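PDB 3ONH: ubiquitin-activating enzyme E1-like from Saccharomyces cerevisiae, which pairs with AOS1 to form the E1 enzyme that activates the ubiquitin-like protein SMT3 (SUMO) with ATP, represented here by its ubiquitin-fold domain. Local coordinates for residues F25-L28 with I29-K32. Residues are numbered along the deposited sequence; the frame is centred on the assembly and turned at random.
Sequences FVVL and IREK
Phe25 and Ile29, one turn apart on helix 22-33, meet through a CH-pi contact: the CD1 methyl of Ile29 sits over one face of the phenyl ring, 3.8 Å from the ring centroid and 29° off its normal. The nearest ring atom, Phe25 CE2, lies 3.4 Å from Ile29 CD1. Ile29 CG1 is placed beside its own backbone N (chi1 -61°), and the extended chi2 (173°) carries CD1 back along the helix to the ring. Cutting Ile29 back to an alanine removes CG1 and CD1, which would probably leave one face of the Phe25 ring without its methyl cover and open a gap beside Leu106. Four consecutive i to i+4 hydrogen bonds run through this turn: Ile29 N donates to Phe25 O (3.1 Å), Arg30 N to Val26 O (3.0 Å), Glu31 N to Val27 O (2.9 Å) and Lys32 N to Leu28 O (3.1 Å). All four carbonyls from Phe25 to Leu28 and all four N-H groups from Ile29 to Lys32 are thus paired within the helix. Arg30 bends at chi3 and brings one face of its guanidinium over Val26 CG1, which lies 3.8 Å from Arg30 NH2. That NH2 donates to the carbonyl of Gln37, and NE makes a weak hydrogen bond to that of Pro36, tying the helix to the chain that follows it. Lys32 NZ is paired in a salt bridge with Asp108 OD1, in the segment beyond strand 104-105. On the exposed flank, Val27 and Glu31 lie side by side, their methyl CG1 and methylene CG in contact. The helix packs across the mixed sheet of this ubiquitin-like domain, its buried side including Phe25 and Ile29; Phe25 also touches Leu63 in the loop between strands 48-52 and 73-78, while Leu28 and Ile29 meet Leu106, just beyond strand 104-105.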
loop_
_atom_site.group_PDB
_atom_site.type_symbol
_atom_site.label_atom_id
_atom_site.label_comp_id
_atom_site.label_asym_id
_atom_site.label_seq_id
_atom_site.Cartn_x
_atom_site.Cartn_y
_atom_site.Cartn_z
ATOM N N PHE A 25 2.037 -4.447 6.009
ATOM C CA PHE A 25 1.768 -4.045 4.639
ATOM C C PHE A 25 2.570 -2.801 4.289
ATOM O O PHE A 25 3.130 -2.688 3.193
ATOM C CB PHE A 25 0.275 -3.796 4.458
ATOM C CG PHE A 25 -0.174 -3.821 3.025
ATOM C CD1 PHE A 25 -0.006 -4.959 2.256
ATOM C CD2 PHE A 25 -0.786 -2.715 2.455
ATOM C CE1 PHE A 25 -0.427 -4.993 0.943
ATOM C CE2 PHE A 25 -1.208 -2.742 1.137
ATOM C CZ PHE A 25 -1.030 -3.886 0.382
ATOM N N VAL A 26 2.631 -1.872 5.237
ATOM C CA VAL A 26 3.373 -0.630 5.064
ATOM C C VAL A 26 4.882 -0.830 4.877
ATOM O O VAL A 26 5.499 -0.235 3.988
ATOM C CB VAL A 26 3.137 0.307 6.254
ATOM C CG1 VAL A 26 4.113 1.454 6.222
ATOM C CG2 VAL A 26 1.705 0.820 6.235
ATOM N N VAL A 27 5.480 -1.642 5.736
ATOM C CA VAL A 27 6.881 -2.007 5.601
ATOM C C VAL A 27 7.152 -2.623 4.228
ATOM O O VAL A 27 8.108 -2.246 3.545
ATOM C CB VAL A 27 7.296 -3.012 6.691
ATOM C CG1 VAL A 27 8.783 -3.301 6.601
ATOM C CG2 VAL A 27 6.941 -2.474 8.068
ATOM N N LEU A 28 6.287 -3.552 3.830
ATOM C CA LEU A 28 6.394 -4.269 2.562
ATOM C C LEU A 28 6.460 -3.316 1.379
ATOM O O LEU A 28 7.323 -3.432 0.514
ATOM C CB LEU A 28 5.171 -5.163 2.392
ATOM C CG LEU A 28 5.300 -6.500 1.663
ATOM C CD1 LEU A 28 3.917 -7.000 1.290
ATOM C CD2 LEU A 28 6.168 -6.381 0.429
ATOM N N ILE A 29 5.523 -2.382 1.325
ATOM C CA ILE A 29 5.454 -1.472 0.193
ATOM C C ILE A 29 6.606 -0.476 0.226
ATOM O O ILE A 29 7.215 -0.170 -0.798
ATOM C CB ILE A 29 4.110 -0.742 0.162
ATOM C CG1 ILE A 29 2.978 -1.763 0.014
ATOM C CG2 ILE A 29 4.089 0.261 -0.972
ATOM C CD1 ILE A 29 1.601 -1.175 0.132
ATOM N N ARG A 30 6.915 0.024 1.413
ATOM C CA ARG A 30 8.009 0.966 1.560
ATOM C C ARG A 30 9.326 0.365 1.082
ATOM O O ARG A 30 10.036 0.972 0.292
ATOM C CB ARG A 30 8.146 1.419 3.010
ATOM C CG ARG A 30 9.272 2.413 3.237
ATOM C CD ARG A 30 9.638 2.505 4.707
ATOM N NE ARG A 30 8.641 3.224 5.492
ATOM C CZ ARG A 30 8.019 2.724 6.558
ATOM N NH1 ARG A 30 8.280 1.488 6.965
ATOM N NH2 ARG A 30 7.130 3.461 7.214
ATOM N N GLU A 31 9.659 -0.826 1.561
ATOM C CA GLU A 31 10.944 -1.429 1.206
ATOM C C GLU A 31 11.005 -1.847 -0.264
ATOM O O GLU A 31 12.014 -1.645 -0.933
ATOM C CB GLU A 31 11.255 -2.617 2.116
ATOM C CG GLU A 31 11.236 -2.275 3.604
ATOM C CD GLU A 31 12.611 -1.898 4.150
ATOM O OE1 GLU A 31 12.701 -1.547 5.349
ATOM O OE2 GLU A 31 13.601 -1.963 3.384
ATOM N N LYS A 32 9.916 -2.419 -0.764
ATOM C CA LYS A 32 9.865 -2.899 -2.141
ATOM C C LYS A 32 10.134 -1.795 -3.161
ATOM O O LYS A 32 10.858 -2.018 -4.132
ATOM C CB LYS A 32 8.526 -3.595 -2.419
ATOM C CG LYS A 32 8.244 -3.899 -3.883
ATOM C CD LYS A 32 8.962 -5.143 -4.371
ATOM C CE LYS A 32 8.522 -5.511 -5.788
ATOM N NZ LYS A 32 9.164 -6.754 -6.280
#